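Local coordinates for serine protease (Arthrobacter nicotinovorans, PDB 3WY8), which probably cleaves peptide bonds as a trypsin-like serine protease, the chain being the protease part of a longer, signal-bearing precursor and linked to keratin breakdown, at residues G161-W175 and S187-Y201. Residues are numbered along the deposited sequence; the frame is centred on the assembly and turned at random.
Sequences GIPCNMTGGSSGGPW and SVNSYGYGSNSSTMY
Trp175 and Asn189 meet obliquely, indole and amide planes 62° apart, and NE1 of Trp175 donates to OD1 of Asn189 over 2.8 Å. The bond is bent, 140° at the hydrogen, and the donor lies above the amide carbonyl plane; Ser127 OG is a second partner of that oxygen. With CG beside the backbone N (chi1 -61°), Asn189 sends its other amide atom, ND2, to Ser170 O at 3.0 Å. Gly173 N reaches this oxygen from the opposite face, within the type II turn Ser170-Gly173. Main-chain bonds from Gly172 N to Asn189 O (2.7 Å) and from Asn189 N to Gly173 O fix the asparagine at its root. The turn belongs to the Gly-Ser-Ser-Gly-Gly stretch, probably the nucleophile loop of this chymotrypsin-like fold: Ser171 OG bonds His43 NE2, and with Asp92 the two have the geometry expected of a Ser-His-Asp triad. Ser190, next after Asn189, bonds Asp92 OD2 through OG. CB of Ser187 lies over one indole face, near its rim and 3.8 Å from Trp175 CG, while Met200 O approaches the edge at CZ2. A leucine in place of Trp175 would probably leave Asn189 OD1 without its indole donor and Ser187 CB without the ring beneath it. Met200, bent at chi2 and chi3, curls its CE to within 3.3 Å of Ser170 OG, and its CB packs on CB of Cys164, whose sulfur is disulfide-bonded to Cys144.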
loop_
_atom_site.group_PDB
_atom_site.type_symbol
_atom_site.label_atom_id
_atom_site.label_comp_id
_atom_site.label_asym_id
_atom_site.label_seq_id
_atom_site.Cartn_x
_atom_site.Cartn_y
_atom_site.Cartn_z
ATOM N N GLY A 161 -1.844 7.026 -13.240
ATOM C CA GLY A 161 -3.095 7.348 -12.556
ATOM C C GLY A 161 -4.300 6.612 -13.095
ATOM O O GLY A 161 -4.353 6.281 -14.281
ATOM N N ILE A 162 -5.259 6.349 -12.209
ATOM C CA ILE A 162 -6.559 5.788 -12.589
ATOM C C ILE A 162 -7.668 6.648 -11.983
ATOM O O ILE A 162 -7.455 7.289 -10.952
ATOM C CB ILE A 162 -6.729 4.300 -12.143
ATOM C CG1 ILE A 162 -6.584 4.147 -10.622
ATOM C CG2 ILE A 162 -5.754 3.392 -12.891
ATOM C CD1 ILE A 162 -7.029 2.794 -10.094
ATOM N N PRO A 163 -8.855 6.681 -12.621
ATOM C CA PRO A 163 -9.960 7.414 -12.004
ATOM C C PRO A 163 -10.315 6.773 -10.665
ATOM O O PRO A 163 -10.419 5.547 -10.578
ATOM C CB PRO A 163 -11.102 7.236 -13.011
ATOM C CG PRO A 163 -10.414 6.974 -14.306
ATOM C CD PRO A 163 -9.241 6.124 -13.929
ATOM N N CYS A 164 -10.476 7.600 -9.635
ATOM C CA CYS A 164 -10.620 7.113 -8.265
ATOM C C CYS A 164 -11.095 8.221 -7.342
ATOM O O CYS A 164 -10.627 9.359 -7.447
ATOM C CB CYS A 164 -9.272 6.582 -7.760
ATOM S SG CYS A 164 -9.335 5.703 -6.180
ATOM N N ASN A 165 -12.006 7.884 -6.431
ATOM C CA ASN A 165 -12.522 8.844 -5.450
ATOM C C ASN A 165 -11.989 8.631 -4.032
ATOM O O ASN A 165 -12.403 9.329 -3.100
ATOM C CB ASN A 165 -14.063 8.842 -5.443
ATOM C CG ASN A 165 -14.662 7.553 -4.872
ATOM O OD1 ASN A 165 -13.993 6.526 -4.769
ATOM N ND2 ASN A 165 -15.945 7.609 -4.509
ATOM N N MET A 166 -11.083 7.668 -3.865
ATOM C CA MET A 166 -10.560 7.348 -2.538
ATOM C C MET A 166 -9.686 8.475 -1.991
ATOM O O MET A 166 -8.932 9.110 -2.727
ATOM C CB MET A 166 -9.806 6.017 -2.545
ATOM C CG MET A 166 -10.728 4.817 -2.734
ATOM S SD MET A 166 -9.980 3.251 -2.250
ATOM C CE MET A 166 -8.682 3.100 -3.484
ATOM N N THR A 167 -9.807 8.713 -0.692
ATOM C CA THR A 167 -9.202 9.874 -0.051
ATOM C C THR A 167 -8.096 9.454 0.915
ATOM O O THR A 167 -7.799 8.263 1.047
ATOM C CB THR A 167 -10.261 10.672 0.720
ATOM O OG1 THR A 167 -10.897 9.811 1.672
ATOM C CG2 THR A 167 -11.314 11.246 -0.234
ATOM N N GLY A 168 -7.498 10.436 1.591
ATOM C CA GLY A 168 -6.455 10.190 2.596
ATOM C C GLY A 168 -6.748 9.003 3.497
ATOM O O GLY A 168 -7.851 8.874 4.026
ATOM N N GLY A 169 -5.749 8.143 3.676
ATOM C CA GLY A 169 -5.924 6.887 4.405
ATOM C C GLY A 169 -5.870 5.702 3.460
ATOM O O GLY A 169 -5.492 4.596 3.854
ATOM N N SER A 170 -6.266 5.926 2.208
ATOM C CA SER A 170 -6.184 4.884 1.183
ATOM C C SER A 170 -4.746 4.688 0.696
ATOM O O SER A 170 -4.428 3.656 0.093
ATOM C CB SER A 170 -7.129 5.176 0.015
ATOM O OG SER A 170 -6.742 6.347 -0.679
ATOM N N SER A 171 -3.894 5.677 0.975
ATOM C CA SER A 171 -2.453 5.606 0.707
ATOM C C SER A 171 -1.890 4.255 1.084
ATOM O O SER A 171 -2.179 3.734 2.173
ATOM C CB SER A 171 -1.700 6.673 1.510
ATOM O OG SER A 171 -1.888 7.962 0.958
ATOM N N GLY A 172 -1.084 3.700 0.184
ATOM C CA GLY A 172 -0.425 2.420 0.416
ATOM C C GLY A 172 -1.250 1.217 0.007
ATOM O O GLY A 172 -0.729 0.107 -0.054
ATOM N N GLY A 173 -2.541 1.433 -0.251
ATOM C CA GLY A 173 -3.431 0.349 -0.674
ATOM C C GLY A 173 -3.014 -0.246 -2.008
ATOM O O GLY A 173 -2.481 0.463 -2.861
ATOM N N PRO A 174 -3.266 -1.550 -2.207
ATOM C CA PRO A 174 -2.708 -2.236 -3.373
ATOM C C PRO A 174 -3.416 -1.955 -4.702
ATOM O O PRO A 174 -4.643 -1.847 -4.744
ATOM C CB PRO A 174 -2.846 -3.713 -3.001
ATOM C CG PRO A 174 -4.051 -3.759 -2.093
ATOM C CD PRO A 174 -3.989 -2.473 -1.307
ATOM N N TRP A 175 -2.624 -1.847 -5.767
ATOM C CA TRP A 175 -3.127 -1.872 -7.136
ATOM C C TRP A 175 -2.921 -3.275 -7.680
ATOM O O TRP A 175 -1.783 -3.751 -7.750
ATOM C CB TRP A 175 -2.327 -0.914 -8.025
ATOM C CG TRP A 175 -2.616 0.540 -7.857
ATOM C CD1 TRP A 175 -2.950 1.192 -6.705
ATOM C CD2 TRP A 175 -2.551 1.539 -8.879
ATOM N NE1 TRP A 175 -3.116 2.534 -6.951
ATOM C CE2 TRP A 175 -2.876 2.774 -8.279
ATOM C CE3 TRP A 175 -2.252 1.509 -10.249
ATOM C CZ2 TRP A 175 -2.920 3.972 -9.002
ATOM C CZ3 TRP A 175 -2.293 2.699 -10.971
ATOM C CH2 TRP A 175 -2.622 3.914 -10.344
ATOM N N SER A 187 1.337 -1.911 -8.024
ATOM C CA SER A 187 1.559 -0.545 -7.524
ATOM C C SER A 187 0.853 -0.351 -6.182
ATOM O O SER A 187 0.270 -1.297 -5.642
ATOM C CB SER A 187 1.107 0.516 -8.539
ATOM O OG SER A 187 1.582 1.802 -8.163
ATOM N N VAL A 188 0.934 0.867 -5.644
ATOM C CA VAL A 188 0.207 1.268 -4.436
ATOM C C VAL A 188 -0.400 2.651 -4.637
ATOM O O VAL A 188 0.077 3.427 -5.460
ATOM C CB VAL A 188 1.117 1.314 -3.176
ATOM C CG1 VAL A 188 1.601 -0.079 -2.799
ATOM C CG2 VAL A 188 2.299 2.267 -3.379
ATOM N N ASN A 189 -1.456 2.960 -3.887
ATOM C CA ASN A 189 -1.969 4.329 -3.825
ATOM C C ASN A 189 -0.923 5.271 -3.225
ATOM O O ASN A 189 -0.445 5.045 -2.112
ATOM C CB ASN A 189 -3.246 4.381 -2.983
ATOM C CG ASN A 189 -4.358 3.524 -3.550
ATOM O OD1 ASN A 189 -4.563 3.470 -4.763
ATOM N ND2 ASN A 189 -5.097 2.856 -2.667
ATOM N N SER A 190 -0.564 6.322 -3.961
ATOM C CA SER A 190 0.496 7.230 -3.510
ATOM C C SER A 190 0.056 8.682 -3.331
ATOM O O SER A 190 0.253 9.271 -2.262
ATOM C CB SER A 190 1.705 7.155 -4.453
ATOM O OG SER A 190 2.652 8.170 -4.141
ATOM N N TYR A 191 -0.522 9.269 -4.373
ATOM C CA TYR A 191 -0.937 10.662 -4.295
ATOM C C TYR A 191 -2.104 11.004 -5.205
ATOM O O TYR A 191 -2.403 10.288 -6.164
ATOM C CB TYR A 191 0.246 11.614 -4.570
ATOM C CG TYR A 191 0.737 11.644 -6.009
ATOM C CD1 TYR A 191 0.202 12.544 -6.936
ATOM C CD2 TYR A 191 1.751 10.786 -6.436
ATOM C CE1 TYR A 191 0.658 12.577 -8.258
ATOM C CE2 TYR A 191 2.218 10.815 -7.752
ATOM C CZ TYR A 191 1.666 11.709 -8.653
ATOM O OH TYR A 191 2.114 11.739 -9.950
ATOM N N GLY A 192 -2.752 12.118 -4.880
ATOM C CA GLY A 192 -3.721 12.744 -5.763
ATOM C C GLY A 192 -3.476 14.238 -5.753
ATOM O O GLY A 192 -2.690 14.743 -4.947
ATOM N N TYR A 193 -4.142 14.948 -6.654
ATOM C CA TYR A 193 -4.058 16.402 -6.697
ATOM C C TYR A 193 -5.201 17.053 -5.927
ATOM O O TYR A 193 -6.280 17.294 -6.470
ATOM C CB TYR A 193 -4.004 16.872 -8.148
ATOM C CG TYR A 193 -2.671 16.577 -8.777
ATOM C CD1 TYR A 193 -1.545 17.327 -8.437
ATOM C CD2 TYR A 193 -2.518 15.532 -9.686
ATOM C CE1 TYR A 193 -0.311 17.060 -8.991
ATOM C CE2 TYR A 193 -1.283 15.257 -10.254
ATOM C CZ TYR A 193 -0.184 16.022 -9.896
ATOM O OH TYR A 193 1.045 15.765 -10.445
ATOM N N GLY A 194 -4.952 17.334 -4.652
ATOM C CA GLY A 194 -5.987 17.845 -3.755
ATOM C C GLY A 194 -6.632 16.739 -2.942
ATOM O O GLY A 194 -6.510 15.558 -3.281
ATOM N N SER A 195 -7.332 17.130 -1.879
ATOM C CA SER A 195 -7.879 16.193 -0.895
ATOM C C SER A 195 -8.922 15.236 -1.454
ATOM O O SER A 195 -9.015 14.091 -1.004
ATOM C CB SER A 195 -8.469 16.953 0.295
ATOM O OG SER A 195 -7.459 17.651 0.991
ATOM N N ASN A 196 -9.717 15.717 -2.409
ATOM C CA ASN A 196 -10.740 14.902 -3.063
ATOM C C ASN A 196 -10.561 14.851 -4.567
ATOM O O ASN A 196 -11.522 15.000 -5.321
ATOM C CB ASN A 196 -12.148 15.391 -2.717
ATOM C CG ASN A 196 -12.564 14.986 -1.339
ATOM O OD1 ASN A 196 -13.220 13.959 -1.153
ATOM N ND2 ASN A 196 -12.149 15.762 -0.350
ATOM N N SER A 197 -9.320 14.634 -4.991
ATOM C CA SER A 197 -8.996 14.463 -6.405
ATOM C C SER A 197 -9.743 13.267 -6.985
ATOM O O SER A 197 -10.006 12.289 -6.285
ATOM C CB SER A 197 -7.493 14.256 -6.583
ATOM O OG SER A 197 -6.993 13.372 -5.597
ATOM N N SER A 198 -10.073 13.358 -8.268
ATOM C CA SER A 198 -10.804 12.302 -8.962
ATOM C C SER A 198 -9.868 11.313 -9.673
ATOM O O SER A 198 -10.326 10.428 -10.398
ATOM C CB SER A 198 -11.799 12.913 -9.951
ATOM O OG SER A 198 -11.119 13.708 -10.905
ATOM N N THR A 199 -8.564 11.469 -9.449
ATOM C CA THR A 199 -7.554 10.535 -9.964
ATOM C C THR A 199 -6.600 10.135 -8.836
ATOM O O THR A 199 -6.187 10.980 -8.043
ATOM C CB THR A 199 -6.749 11.166 -11.131
ATOM O OG1 THR A 199 -7.649 11.559 -12.174
ATOM C CG2 THR A 199 -5.736 10.180 -11.700
ATOM N N MET A 200 -6.288 8.841 -8.752
ATOM C CA MET A 200 -5.283 8.338 -7.817
ATOM C C MET A 200 -4.031 7.938 -8.590
ATOM O O MET A 200 -4.120 7.206 -9.568
ATOM C CB MET A 200 -5.816 7.121 -7.057
ATOM C CG MET A 200 -4.791 6.462 -6.136
ATOM S SD MET A 200 -4.478 7.463 -4.688
ATOM C CE MET A 200 -5.988 7.151 -3.765
ATOM N N TYR A 201 -2.875 8.410 -8.132
ATOM C CA TYR A 201 -1.599 8.054 -8.745
ATOM C C TYR A 201 -0.823 7.052 -7.909
ATOM O O TYR A 201 -0.837 7.110 -6.677
ATOM C CB TYR A 201 -0.751 9.300 -9.000
ATOM C CG TYR A 201 -1.309 10.130 -10.117
ATOM C CD1 TYR A 201 -0.974 9.850 -11.441
ATOM C CD2 TYR A 201 -2.202 11.169 -9.860
ATOM C CE1 TYR A 201 -1.510 10.587 -12.484
ATOM C CE2 TYR A 201 -2.736 11.925 -10.902
ATOM C CZ TYR A 201 -2.384 11.621 -12.208
ATOM O OH TYR A 201 -2.904 12.353 -13.253
HETATM O O HOH W 1 -10.391 11.577 -3.696
HETATM O O HOH W 2 -7.805 13.315 1.438
#